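Local coordinates for fatty acid-binding protein TM_1468 (PDB 1VPV), which binds long-chain fatty acids such as palmitate and may take part in lipid transport or fatty acid metabolism, at residues K85-Y90 with K119-P124; V100-S105 with V125-T130; D162-N167 with E294-K299; V247-E252 with S274-V279. All coordinates share one frame; numbering follows the deposited sequence.

Contact 1: residues K85-Y90 with K119-P124; sequences KRYLKY and KEVDIP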
loop_
_atom_site.group_PDB
_atom_site.type_symbol
_atom_site.label_atom_id
_atom_site.label_comp_id
_atom_site.label_asym_id
_atom_site.label_seq_id
_atom_site.Cartn_x
_atom_site.Cartn_y
_atom_site.Cartn_z
ATOM N N LYS A 85 -22.216 1.750 -0.197
ATOM C CA LYS A 85 -22.721 0.375 -0.247
ATOM C C LYS A 85 -21.968 -0.536 0.719
ATOM O O LYS A 85 -22.597 -1.259 1.483
ATOM C CB LYS A 85 -22.736 -0.174 -1.681
ATOM C CG LYS A 85 -23.808 0.508 -2.557
ATOM C CD LYS A 85 -23.934 -0.079 -3.966
ATOM N N ARG A 86 -20.646 -0.485 0.709
ATOM C CA ARG A 86 -19.849 -1.227 1.690
ATOM C C ARG A 86 -20.215 -0.866 3.139
ATOM O O ARG A 86 -20.429 -1.773 3.964
ATOM C CB ARG A 86 -18.337 -1.022 1.493
ATOM C CG ARG A 86 -17.785 -1.473 0.156
ATOM C CD ARG A 86 -16.928 -2.726 0.250
ATOM N NE ARG A 86 -16.579 -3.239 -1.087
ATOM C CZ ARG A 86 -15.804 -4.293 -1.319
ATOM N NH1 ARG A 86 -15.266 -4.969 -0.321
ATOM N NH2 ARG A 86 -15.551 -4.667 -2.560
ATOM N N TYR A 87 -20.280 0.429 3.448
ATOM C CA TYR A 87 -20.598 0.875 4.822
ATOM C C TYR A 87 -21.913 0.260 5.311
ATOM O O TYR A 87 -22.000 -0.258 6.424
ATOM C CB TYR A 87 -20.722 2.410 4.910
ATOM C CG TYR A 87 -19.452 3.202 4.606
ATOM C CD1 TYR A 87 -18.202 2.598 4.593
ATOM C CD2 TYR A 87 -19.507 4.580 4.367
ATOM C CE1 TYR A 87 -17.042 3.336 4.336
ATOM C CE2 TYR A 87 -18.347 5.327 4.125
ATOM C CZ TYR A 87 -17.127 4.700 4.098
ATOM O OH TYR A 87 -15.984 5.431 3.846
ATOM N N LEU A 88 -22.928 0.340 4.457
ATOM C CA LEU A 88 -24.244 -0.200 4.737
ATOM C C LEU A 88 -24.236 -1.710 4.870
ATOM O O LEU A 88 -24.955 -2.245 5.716
ATOM C CB LEU A 88 -25.227 0.184 3.647
ATOM C CG LEU A 88 -25.525 1.671 3.608
ATOM C CD1 LEU A 88 -26.378 1.964 2.380
ATOM C CD2 LEU A 88 -26.236 2.148 4.895
ATOM N N LYS A 89 -23.435 -2.394 4.056
ATOM C CA LYS A 89 -23.302 -3.836 4.196
ATOM C C LYS A 89 -22.732 -4.195 5.565
ATOM O O LYS A 89 -23.203 -5.135 6.203
ATOM C CB LYS A 89 -22.456 -4.428 3.079
ATOM C CG LYS A 89 -22.099 -5.911 3.257
ATOM C CD LYS A 89 -21.196 -6.354 2.082
ATOM C CE LYS A 89 -19.919 -7.061 2.535
ATOM N NZ LYS A 89 -20.205 -8.402 3.101
ATOM N N TYR A 90 -21.737 -3.440 6.021
ATOM C CA TYR A 90 -21.171 -3.650 7.352
ATOM C C TYR A 90 -22.203 -3.408 8.439
ATOM O O TYR A 90 -22.254 -4.155 9.409
ATOM C CB TYR A 90 -19.930 -2.789 7.576
ATOM C CG TYR A 90 -18.867 -2.976 6.511
ATOM C CD1 TYR A 90 -18.642 -4.208 5.906
ATOM C CD2 TYR A 90 -18.069 -1.915 6.122
ATOM C CE1 TYR A 90 -17.638 -4.360 4.936
ATOM C CE2 TYR A 90 -17.087 -2.062 5.161
ATOM C CZ TYR A 90 -16.875 -3.275 4.574
ATOM O OH TYR A 90 -15.892 -3.362 3.606
ATOM N N LYS A 119 -20.718 10.625 5.443
ATOM C CA LYS A 119 -21.779 11.576 5.789
ATOM C C LYS A 119 -23.150 11.111 5.335
ATOM O O LYS A 119 -24.142 11.652 5.787
ATOM C CB LYS A 119 -21.472 12.964 5.214
ATOM C CG LYS A 119 -20.088 13.459 5.655
ATOM C CD LYS A 119 -19.956 14.967 5.622
ATOM C CE LYS A 119 -18.623 15.379 6.202
ATOM N NZ LYS A 119 -18.747 16.655 6.972
ATOM N N GLU A 120 -23.219 10.100 4.472
ATOM C CA GLU A 120 -24.515 9.612 3.991
ATOM C C GLU A 120 -25.044 8.346 4.664
ATOM O O GLU A 120 -25.971 7.746 4.160
ATOM C CB GLU A 120 -24.427 9.407 2.486
ATOM C CG GLU A 120 -24.082 10.705 1.747
ATOM C CD GLU A 120 -24.741 10.811 0.379
ATOM O OE1 GLU A 120 -24.935 9.774 -0.295
ATOM O OE2 GLU A 120 -25.066 11.943 -0.032
ATOM N N VAL A 121 -24.464 7.944 5.792
ATOM C CA VAL A 121 -24.854 6.716 6.497
ATOM C C VAL A 121 -24.892 6.917 8.012
ATOM O O VAL A 121 -24.221 7.798 8.565
ATOM C CB VAL A 121 -23.921 5.508 6.211
ATOM C CG1 VAL A 121 -23.907 5.179 4.750
ATOM C CG2 VAL A 121 -22.465 5.754 6.692
ATOM N N ASP A 122 -25.690 6.066 8.660
ATOM C CA ASP A 122 -25.889 6.046 10.112
ATOM C C ASP A 122 -24.710 5.599 10.947
ATOM O O ASP A 122 -24.570 6.007 12.099
ATOM C CB ASP A 122 -26.995 5.043 10.421
ATOM C CG ASP A 122 -28.338 5.575 10.113
ATOM O OD1 ASP A 122 -28.445 6.812 9.973
ATOM O OD2 ASP A 122 -29.286 4.760 10.013
ATOM N N ILE A 123 -23.930 4.691 10.388
ATOM C CA ILE A 123 -22.953 3.919 11.126
ATOM C C ILE A 123 -21.667 4.741 11.226
ATOM O O ILE A 123 -21.187 5.236 10.215
ATOM C CB ILE A 123 -22.730 2.518 10.444
ATOM C CG1 ILE A 123 -21.635 1.724 11.157
ATOM C CG2 ILE A 123 -22.380 2.651 8.920
ATOM C CD1 ILE A 123 -21.448 0.305 10.598
ATOM N N PRO A 124 -21.108 4.900 12.437
ATOM C CA PRO A 124 -19.962 5.799 12.545
ATOM C C PRO A 124 -18.799 5.265 11.715
ATOM O O PRO A 124 -18.471 4.097 11.797
ATOM C CB PRO A 124 -19.631 5.797 14.029
ATOM C CG PRO A 124 -20.656 5.011 14.718
ATOM C CD PRO A 124 -21.462 4.273 13.723
#

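Contact 2: residues V100-S105 with V125-T130; sequences VLTLSS and VYVVDT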
loop_
_atom_site.group_PDB
_atom_site.type_symbol
_atom_site.label_atom_id
_atom_site.label_comp_id
_atom_site.label_asym_id
_atom_site.label_seq_id
_atom_site.Cartn_x
_atom_site.Cartn_y
_atom_site.Cartn_z
ATOM N N VAL A 100 -11.757 3.168 8.201
ATOM C CA VAL A 100 -11.212 3.182 6.825
ATOM C C VAL A 100 -9.805 3.801 6.780
ATOM O O VAL A 100 -9.579 4.904 7.261
ATOM C CB VAL A 100 -12.129 4.024 5.868
ATOM C CG1 VAL A 100 -11.633 3.974 4.429
ATOM C CG2 VAL A 100 -13.567 3.580 5.968
ATOM N N LEU A 101 -8.880 3.083 6.182
ATOM C CA LEU A 101 -7.519 3.570 5.935
ATOM C C LEU A 101 -7.326 3.636 4.443
ATOM O O LEU A 101 -7.387 2.607 3.753
ATOM C CB LEU A 101 -6.466 2.603 6.527
ATOM C CG LEU A 101 -6.212 2.823 8.011
ATOM C CD1 LEU A 101 -7.340 2.259 8.783
ATOM C CD2 LEU A 101 -4.919 2.202 8.470
ATOM N N THR A 102 -7.137 4.840 3.928
ATOM C CA THR A 102 -6.940 5.024 2.493
ATOM C C THR A 102 -5.543 5.431 2.181
ATOM O O THR A 102 -4.843 6.018 3.014
ATOM C CB THR A 102 -7.817 6.118 1.908
ATOM O OG1 THR A 102 -7.345 7.408 2.344
ATOM C CG2 THR A 102 -9.283 5.894 2.286
ATOM N N LEU A 103 -5.164 5.189 0.939
ATOM C CA LEU A 103 -3.933 5.777 0.419
ATOM C C LEU A 103 -3.943 7.324 0.518
ATOM O O LEU A 103 -4.990 7.967 0.632
ATOM C CB LEU A 103 -3.645 5.287 -1.016
ATOM C CG LEU A 103 -4.380 5.931 -2.173
ATOM C CD1 LEU A 103 -3.584 5.730 -3.428
ATOM C CD2 LEU A 103 -5.809 5.431 -2.345
ATOM N N SER A 104 -2.747 7.886 0.478
ATOM C CA SER A 104 -2.533 9.317 0.606
ATOM C C SER A 104 -3.541 10.159 -0.157
ATOM O O SER A 104 -3.756 9.966 -1.367
ATOM C CB SER A 104 -1.135 9.679 0.111
ATOM O OG SER A 104 -1.045 11.091 -0.057
ATOM N N SER A 105 -4.100 11.136 0.525
ATOM C CA SER A 105 -4.986 12.099 -0.105
ATOM C C SER A 105 -4.272 12.921 -1.166
ATOM O O SER A 105 -4.910 13.637 -1.939
ATOM C CB SER A 105 -5.557 13.076 0.942
ATOM O OG SER A 105 -4.503 13.799 1.567
ATOM N N VAL A 125 -18.245 6.100 10.851
ATOM C CA VAL A 125 -17.153 5.698 9.975
ATOM C C VAL A 125 -16.041 6.666 10.219
ATOM O O VAL A 125 -16.226 7.863 10.101
ATOM C CB VAL A 125 -17.564 5.770 8.505
ATOM C CG1 VAL A 125 -16.369 5.494 7.584
ATOM C CG2 VAL A 125 -18.724 4.799 8.214
ATOM N N TYR A 126 -14.885 6.154 10.589
ATOM C CA TYR A 126 -13.713 6.980 10.807
ATOM C C TYR A 126 -12.727 6.750 9.674
ATOM O O TYR A 126 -12.306 5.631 9.440
ATOM C CB TYR A 126 -13.100 6.612 12.131
ATOM C CG TYR A 126 -13.987 6.968 13.288
ATOM C CD1 TYR A 126 -13.894 8.205 13.905
ATOM C CD2 TYR A 126 -14.905 6.056 13.789
ATOM C CE1 TYR A 126 -14.704 8.527 14.992
ATOM C CE2 TYR A 126 -15.711 6.369 14.863
ATOM C CZ TYR A 126 -15.613 7.604 15.455
ATOM O OH TYR A 126 -16.439 7.924 16.513
ATOM N N VAL A 127 -12.371 7.812 8.966
ATOM C CA VAL A 127 -11.528 7.683 7.806
ATOM C C VAL A 127 -10.162 8.252 8.083
ATOM O O VAL A 127 -10.051 9.404 8.427
ATOM C CB VAL A 127 -12.098 8.423 6.594
ATOM C CG1 VAL A 127 -11.312 7.993 5.322
ATOM C CG2 VAL A 127 -13.577 8.138 6.428
ATOM N N VAL A 128 -9.137 7.424 7.927
ATOM C CA VAL A 128 -7.761 7.829 8.165
ATOM C C VAL A 128 -7.003 7.945 6.853
ATOM O O VAL A 128 -6.918 6.958 6.065
ATOM C CB VAL A 128 -7.035 6.827 9.078
ATOM C CG1 VAL A 128 -5.575 7.236 9.289
ATOM C CG2 VAL A 128 -7.729 6.777 10.401
ATOM N N ASP A 129 -6.512 9.163 6.608
ATOM C CA ASP A 129 -5.577 9.481 5.520
ATOM C C ASP A 129 -4.185 8.976 5.905
ATOM O O ASP A 129 -3.453 9.684 6.569
ATOM C CB ASP A 129 -5.511 11.009 5.263
ATOM C CG ASP A 129 -4.633 11.375 4.016
ATOM O OD1 ASP A 129 -4.080 10.448 3.380
ATOM O OD2 ASP A 129 -4.505 12.577 3.650
ATOM N N THR A 130 -3.797 7.787 5.452
ATOM C CA THR A 130 -2.528 7.211 5.866
ATOM C C THR A 130 -1.302 7.947 5.343
ATOM O O THR A 130 -0.213 7.691 5.834
ATOM C CB THR A 130 -2.346 5.774 5.363
ATOM O OG1 THR A 130 -2.387 5.781 3.942
ATOM C CG2 THR A 130 -3.412 4.881 5.897
#

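Contact 3: residues D162-N167 with E294-K299; sequences DERMKN and EVLERK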
loop_
_atom_site.group_PDB
_atom_site.type_symbol
_atom_site.label_atom_id
_atom_site.label_comp_id
_atom_site.label_asym_id
_atom_site.label_seq_id
_atom_site.Cartn_x
_atom_site.Cartn_y
_atom_site.Cartn_z
ATOM N N ASP A 162 -1.871 8.150 14.752
ATOM C CA ASP A 162 -1.345 9.486 14.450
ATOM C C ASP A 162 0.066 9.664 15.023
ATOM O O ASP A 162 0.964 10.125 14.322
ATOM C CB ASP A 162 -2.273 10.588 14.979
ATOM C CG ASP A 162 -2.001 11.944 14.333
ATOM O OD1 ASP A 162 -2.149 12.051 13.093
ATOM O OD2 ASP A 162 -1.644 12.906 15.058
ATOM N N GLU A 163 0.266 9.307 16.290
ATOM C CA GLU A 163 1.584 9.443 16.882
ATOM C C GLU A 163 2.623 8.653 16.093
ATOM O O GLU A 163 3.697 9.147 15.815
ATOM C CB GLU A 163 1.614 8.944 18.318
ATOM C CG GLU A 163 0.823 9.753 19.281
ATOM C CD GLU A 163 0.434 8.960 20.528
ATOM O OE1 GLU A 163 1.311 8.220 21.065
ATOM O OE2 GLU A 163 -0.743 9.083 20.955
ATOM N N ARG A 164 2.311 7.414 15.754
ATOM C CA ARG A 164 3.274 6.578 15.073
ATOM C C ARG A 164 3.571 7.006 13.641
ATOM O O ARG A 164 4.749 7.043 13.245
ATOM C CB ARG A 164 2.882 5.109 15.204
ATOM C CG ARG A 164 3.105 4.676 16.660
ATOM C CD ARG A 164 3.036 3.230 16.886
ATOM N NE ARG A 164 4.040 2.532 16.109
ATOM C CZ ARG A 164 3.991 1.241 15.813
ATOM N NH1 ARG A 164 2.999 0.470 16.253
ATOM N NH2 ARG A 164 4.964 0.724 15.096
HETATM N N MSE A 165 2.531 7.387 12.899
HETATM C CA MSE A 165 2.692 8.016 11.593
HETATM C C MSE A 165 3.531 9.263 11.690
HETATM O O MSE A 165 4.384 9.476 10.858
HETATM C CB MSE A 165 1.349 8.370 10.968
HETATM C CG MSE A 165 0.706 7.193 10.237
HETATM SE SE MSE A 165 -1.269 7.402 9.983
HETATM C CE MSE A 165 -1.780 5.469 9.413
ATOM N N LYS A 166 3.297 10.095 12.697
ATOM C CA LYS A 166 4.077 11.314 12.815
ATOM C C LYS A 166 5.543 11.071 13.213
ATOM O O LYS A 166 6.407 11.895 12.896
ATOM C CB LYS A 166 3.409 12.326 13.743
ATOM C CG LYS A 166 2.338 13.099 12.993
ATOM C CD LYS A 166 1.513 13.979 13.912
ATOM C CE LYS A 166 0.310 14.566 13.162
ATOM N NZ LYS A 166 -0.543 15.329 14.115
ATOM N N ASN A 167 5.804 9.966 13.908
ATOM C CA ASN A 167 7.160 9.457 14.104
ATOM C C ASN A 167 7.711 8.715 12.873
ATOM O O ASN A 167 8.833 8.233 12.899
ATOM C CB ASN A 167 7.203 8.518 15.316
ATOM C CG ASN A 167 7.569 9.228 16.598
ATOM O OD1 ASN A 167 8.640 9.844 16.712
ATOM N ND2 ASN A 167 6.700 9.128 17.587
ATOM N N GLU A 294 7.328 -1.321 9.171
ATOM C CA GLU A 294 6.913 -0.841 10.496
ATOM C C GLU A 294 8.073 -0.951 11.466
ATOM O O GLU A 294 8.566 -2.044 11.756
ATOM C CB GLU A 294 5.744 -1.652 11.073
ATOM C CG GLU A 294 5.399 -1.277 12.559
ATOM C CD GLU A 294 4.419 -2.248 13.252
ATOM O OE1 GLU A 294 4.002 -3.242 12.598
ATOM O OE2 GLU A 294 4.066 -2.024 14.454
ATOM N N VAL A 295 8.477 0.183 12.010
ATOM C CA VAL A 295 9.482 0.199 13.068
ATOM C C VAL A 295 8.761 -0.014 14.415
ATOM O O VAL A 295 7.896 0.768 14.801
ATOM C CB VAL A 295 10.258 1.540 13.082
ATOM C CG1 VAL A 295 11.399 1.526 14.094
ATOM C CG2 VAL A 295 10.797 1.849 11.696
ATOM N N LEU A 296 9.110 -1.093 15.099
ATOM C CA LEU A 296 8.630 -1.359 16.457
ATOM C C LEU A 296 9.497 -0.720 17.522
ATOM O O LEU A 296 9.004 -0.288 18.544
ATOM C CB LEU A 296 8.610 -2.860 16.709
ATOM C CG LEU A 296 7.795 -3.668 15.711
ATOM C CD1 LEU A 296 8.102 -5.138 15.866
ATOM C CD2 LEU A 296 6.330 -3.406 15.948
ATOM N N GLU A 297 10.796 -0.687 17.280
ATOM C CA GLU A 297 11.773 -0.230 18.268
ATOM C C GLU A 297 13.008 0.182 17.499
ATOM O O GLU A 297 13.524 -0.613 16.712
ATOM C CB GLU A 297 12.123 -1.377 19.225
ATOM C CG GLU A 297 12.898 -0.959 20.458
ATOM C CD GLU A 297 13.157 -2.107 21.464
ATOM O OE1 GLU A 297 12.541 -3.199 21.379
ATOM O OE2 GLU A 297 13.980 -1.901 22.375
ATOM N N ARG A 298 13.463 1.420 17.666
ATOM C CA ARG A 298 14.743 1.826 17.071
ATOM C C ARG A 298 15.822 1.506 18.087
ATOM O O ARG A 298 15.638 1.751 19.266
ATOM C CB ARG A 298 14.800 3.312 16.702
ATOM C CG ARG A 298 13.505 3.911 16.305
ATOM C CD ARG A 298 13.622 5.044 15.286
ATOM N NE ARG A 298 12.258 5.399 14.858
ATOM C CZ ARG A 298 11.883 5.736 13.626
ATOM N NH1 ARG A 298 12.756 5.798 12.629
ATOM N NH2 ARG A 298 10.613 6.009 13.388
ATOM N N LYS A 299 16.936 0.939 17.633
ATOM C CA LYS A 299 18.058 0.673 18.518
ATOM C C LYS A 299 18.500 1.993 19.144
ATOM O O LYS A 299 18.704 2.973 18.436
ATOM C CB LYS A 299 19.222 0.020 17.752
ATOM C CG LYS A 299 20.502 -0.173 18.589
ATOM C CD LYS A 299 21.699 -0.654 17.761
ATOM C CE LYS A 299 21.649 -2.153 17.496
ATOM N NZ LYS A 299 21.954 -2.950 18.712
#

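Contact 4: residues V247-E252 with S274-V279; sequences VHADNE and SPMGKV. With PLM (palmitic acid), chain D.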
loop_
_atom_site.group_PDB
_atom_site.type_symbol
_atom_site.label_atom_id
_atom_site.label_comp_id
_atom_site.label_asym_id
_atom_site.label_seq_id
_atom_site.Cartn_x
_atom_site.Cartn_y
_atom_site.Cartn_z
ATOM N N VAL A 247 6.671 -6.170 -1.138
ATOM C CA VAL A 247 5.741 -6.051 -2.265
ATOM C C VAL A 247 6.448 -6.172 -3.583
ATOM O O VAL A 247 7.633 -5.871 -3.711
ATOM C CB VAL A 247 4.910 -4.740 -2.263
ATOM C CG1 VAL A 247 4.030 -4.672 -1.017
ATOM C CG2 VAL A 247 5.823 -3.544 -2.359
ATOM N N HIS A 248 5.693 -6.624 -4.574
ATOM C CA HIS A 248 6.234 -6.807 -5.888
ATOM C C HIS A 248 5.117 -6.808 -6.921
ATOM O O HIS A 248 4.023 -7.269 -6.658
ATOM C CB HIS A 248 7.000 -8.129 -5.925
ATOM C CG HIS A 248 6.115 -9.337 -5.909
ATOM N ND1 HIS A 248 5.760 -10.015 -7.060
ATOM C CD2 HIS A 248 5.493 -9.973 -4.885
ATOM C CE1 HIS A 248 4.965 -11.022 -6.742
ATOM N NE2 HIS A 248 4.777 -11.007 -5.429
ATOM N N ALA A 249 5.427 -6.294 -8.099
ATOM C CA ALA A 249 4.569 -6.402 -9.259
ATOM C C ALA A 249 5.131 -7.498 -10.137
ATOM O O ALA A 249 5.965 -7.257 -11.012
ATOM C CB ALA A 249 4.522 -5.062 -10.020
ATOM N N ASP A 250 4.681 -8.713 -9.864
ATOM C CA ASP A 250 5.097 -9.921 -10.570
ATOM C C ASP A 250 6.585 -10.069 -10.627
ATOM O O ASP A 250 7.152 -10.246 -11.702
ATOM C CB ASP A 250 4.520 -9.896 -11.965
ATOM C CG ASP A 250 4.525 -11.271 -12.647
ATOM O OD1 ASP A 250 4.500 -12.339 -11.982
ATOM O OD2 ASP A 250 4.527 -11.251 -13.887
ATOM N N ASN A 251 7.228 -9.954 -9.464
ATOM C CA ASN A 251 8.691 -10.117 -9.335
ATOM C C ASN A 251 9.100 -10.688 -7.984
ATOM O O ASN A 251 9.750 -10.033 -7.145
ATOM C CB ASN A 251 9.384 -8.782 -9.562
ATOM C CG ASN A 251 10.881 -8.939 -9.788
ATOM O OD1 ASN A 251 11.456 -10.017 -9.575
ATOM N ND2 ASN A 251 11.510 -7.874 -10.237
ATOM N N GLU A 252 8.738 -11.942 -7.799
ATOM C CA GLU A 252 8.930 -12.623 -6.529
ATOM C C GLU A 252 10.375 -12.787 -6.180
ATOM O O GLU A 252 10.772 -12.510 -5.051
ATOM C CB GLU A 252 8.238 -13.971 -6.537
ATOM C CG GLU A 252 6.729 -13.831 -6.695
ATOM N N SER A 274 3.431 -9.687 -0.381
ATOM C CA SER A 274 2.154 -9.367 -1.013
ATOM C C SER A 274 2.315 -8.838 -2.444
ATOM O O SER A 274 2.985 -7.818 -2.678
ATOM C CB SER A 274 1.429 -8.308 -0.194
ATOM O OG SER A 274 0.124 -8.096 -0.675
ATOM N N PRO A 275 1.679 -9.499 -3.403
ATOM C CA PRO A 275 1.761 -8.980 -4.759
ATOM C C PRO A 275 1.033 -7.632 -4.898
ATOM O O PRO A 275 -0.007 -7.429 -4.302
ATOM C CB PRO A 275 1.062 -10.049 -5.589
ATOM C CG PRO A 275 0.200 -10.754 -4.655
ATOM C CD PRO A 275 0.862 -10.712 -3.320
HETATM N N MSE A 276 1.582 -6.721 -5.670
HETATM C CA MSE A 276 0.917 -5.434 -5.874
HETATM C C MSE A 276 -0.279 -5.616 -6.812
HETATM O O MSE A 276 -0.205 -6.343 -7.834
HETATM C CB MSE A 276 1.893 -4.406 -6.447
HETATM C CG MSE A 276 2.977 -4.014 -5.511
HETATM SE SE MSE A 276 4.639 -3.292 -6.372
HETATM C CE MSE A 276 4.875 -1.628 -5.233
ATOM N N GLY A 277 -1.381 -4.964 -6.448
ATOM C CA GLY A 277 -2.636 -5.072 -7.211
ATOM C C GLY A 277 -2.590 -4.388 -8.575
ATOM O O GLY A 277 -1.541 -3.934 -9.032
ATOM N N LYS A 278 -3.749 -4.313 -9.217
ATOM C CA LYS A 278 -3.850 -3.772 -10.584
ATOM C C LYS A 278 -3.522 -2.271 -10.647
ATOM O O LYS A 278 -2.812 -1.812 -11.533
ATOM C CB LYS A 278 -5.252 -4.029 -11.193
ATOM C CG LYS A 278 -5.788 -5.445 -11.036
ATOM C CD LYS A 278 -7.027 -5.640 -11.917
ATOM C CE LYS A 278 -7.636 -7.033 -11.773
ATOM N NZ LYS A 278 -8.968 -7.042 -12.425
ATOM N N VAL A 279 -4.041 -1.514 -9.701
ATOM C CA VAL A 279 -3.822 -0.067 -9.696
ATOM C C VAL A 279 -2.356 0.282 -9.401
ATOM O O VAL A 279 -1.729 1.053 -10.124
ATOM C CB VAL A 279 -4.782 0.620 -8.718
ATOM C CG1 VAL A 279 -4.481 2.087 -8.606
ATOM C CG2 VAL A 279 -6.219 0.437 -9.210
HETATM C C1 PLM D . -6.499 6.632 -8.267
HETATM O O1 PLM D . -7.209 7.361 -7.514
HETATM O O2 PLM D . -6.693 6.581 -9.524
HETATM C C2 PLM D . -5.417 5.796 -7.622
HETATM C C3 PLM D . -4.050 6.417 -7.818
HETATM C C4 PLM D . -2.972 5.482 -7.285
HETATM C C5 PLM D . -1.603 6.095 -7.559
HETATM C C6 PLM D . -0.476 5.224 -7.067
HETATM C C7 PLM D . 0.890 5.859 -7.276
HETATM C C8 PLM D . 2.002 4.822 -7.158
HETATM C C9 PLM D . 2.252 4.432 -5.718
HETATM C CA PLM D . 3.295 3.339 -5.594
HETATM C CB PLM D . 3.634 3.085 -4.133
HETATM C CC PLM D . 4.448 1.802 -3.994
HETATM C CD PLM D . 4.960 1.587 -2.554
HETATM C CE PLM D . 5.576 0.213 -2.360
HETATM C CF PLM D . 6.246 0.057 -1.004
HETATM C CG PLM D . 5.258 -0.324 0.102
#

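Contact 1: residues K85-Y90 with K119-P124
The ring of Tyr87 receives a methyl of Val121 at an oblique approach, with CD2 lying 3.9 Å from Val121 CG2, and the two side chains cross at about a right angle. On the second aromatic ring, that of Tyr90, one face carries the carbonyl Arg86 O, 3.1 Å above the plane and displaced toward the rim; at the main chain of the same residue, Ile123 CD1 comes to 4.4 Å from Tyr90 C. A branched residue suits position 121 because its two methyls serve different neighbours: with CG1 anti to the carbonyl carbon (chi1 -60°), CG2 goes to the tyrosine, while Val121 CG1 sits 3.8 Å from Leu88 CD2 on the more exposed flank of the helix. This is the α/β layering of the DegV fold, in which helix 80-92 covers the sheet and the loop 119-124 brings the chain from helix 110-118 into strand 125-129. Ile123 also presses its CG2 to within 3.9 Å of Tyr87 O. Tyrosines fit here because their rings fill the buried layer above strand 97-102 while their hydroxyls find polar partners: Tyr87 OH is hydrogen-bonded to Ala114 O, and Tyr90 OH to Asp36, which also forms a salt bridge with Arg86.

Contact 2: residues V100-S105 with V125-T130
Val100 and Val127 lie side by side and point the same way, with Val100 CB 4.1 Å from Val127 CG1, as befits paired residues of neighbouring parallel strands. The side chain of Val125, by contrast, crosses that of Val100 obliquely and brings its CG1 to 3.8 Å from Val100 CG2. On the other face of the sheet Leu101 meets the Thr130 methyl at about a right angle, CB to CG2 3.9 Å. Branched aliphatics suit these extended positions, where they fill the layers between sheet and helices. The two strands belong to a β-α-β crossover through helix 110-118, and their backbones are joined by nearly straight bonds such as Val128 N to Val100 O, at 2.6 Å. At the carboxyl end the pairing passes to polar side chains. Thr102 O accepts both N and OG1 of Thr130, the hydroxyl at 2.6 Å and tilted 31° from the carbonyl plane. With CG anti to its own N (chi1 -174°), Asp129 reaches the loop after strand 97-102, where OD1 takes Ser105 N at 2.9 Å on its syn side, 33° out of the carboxylate plane. Leu131 N also donates to OD1, and in the same loop Leu103 touches the bound palmitate.

Contact 3: residues D162-N167 with E294-K299
Arg164 and Glu294 form a salt bridge in which two guanidinium nitrogens converge end-on upon one carboxylate oxygen. Arg164 NH2 is 3.0 Å from Glu294 OE2, which uses its anti lone pair, and NH1 donates to the same oxygen over a longer 3.3 Å. OE2 lies close to the guanidinium plane, although the two flat groups are turned 38° from each other. NH2 has a further, weak bond to Val295 O at 2.9 Å, where the N-H...O angle is only 126°. The arginine thus holds a carboxylate firmly and reaches the strand backbone more weakly, a task suited to a long side chain with several N-H groups; a bend at chi3 (60°) turns its head to meet them.

A second shell of charges positions this pair. Glu294 OE1 forms a salt bridge with Arg243, so that the buried carboxylate is shared by two arginines, which would be expected to favour its ionised form. Asp169 likewise joins two arginines, with OD2 to Arg164 NE and OD1 to Arg298 NH2. The Arg298 guanidinium has Val295 CG1 4.0 Å above one face, offset toward the rim. Just beyond the salt bridge Leu296 and Glu297 both face Lys241, a classic β bulge at the place where the chain turns a corner.

Outward from there, the contact ties the carboxyl end of helix 154-166 to the end of strand 289-295. Helix 138-149 packs on Arg164 and Glu294 through Val143, and in the sheet strand 289-295 is flanked by strands 170-176 and 241-248.

Contact 4: residues V247-E252 with S274-V279
Val247 and His248 pair in parallel with Ser274 and Pro275, and just beyond them Met276 N donates to His248 O at 2.7 Å in a nearly straight bond (172°), although it stands 35° above the carbonyl plane. The strands are the two arms of a β-α-β unit whose connection is helix 252-263. Strand 267-275 is outermost in the sheet, and the N of Pro275 faces away from strand 241-248, so a proline costs no bond between the two. Pro275 CA makes an off-centre CH-π contact with the imidazole of His248, 4.1 Å from the ring centroid. Histidine also suits the turn that follows, because its ND1 accepts Asn251 N at 2.8 Å and so pins the loop; Asn251 then caps the start of helix 252-263 through OD1 to Gly254 N.

On the opposite face of the sheet lies the apolar pocket. Met276, modelled as selenomethionine, crosses Val247 at about a right angle, and its long flexible chain, bent at chi3 (131°), carries CE to 3.6 Å from Val247 CG2. Its selenium lies 4.1 Å from Ala249 CB; the alanine's single methyl lets the bulky chain lie against the backbone here, the selenium being 3.6 Å from Ala249 N. After Gly277, at the N-cap of helix 278-284, Val279 CG1 touches palmitate C4 at 3.9 Å. Toward the ligand's methyl end, Met276 CE rests 3.5 Å from the palmitate carbon also named CE.

Contacts 1 and 2 share one apolar layer, where Tyr87 CZ lies 3.7 Å from Val125 CG1, and strand 97-102 directly follows helix 80-92. Contact 2 meets contact 3 through the selenomethionine Met165, whose CE is 3.9 Å from Thr130 CG2. Contacts 3 and 4 reach the same sheet by way of neighbouring strands 289-295 and 241-248, with centres about 25 Å apart. The fatty acid lies between the two sheets: Leu103 of contact 2 and residues of contact 4 both touch it, although nearest atoms of these contacts are about 6 Å apart. Thr75 and Ser108 hydrogen-bond its carboxylate, whereas the side chain of Glu294 in contact 3 stays about 11 Å from the ligand.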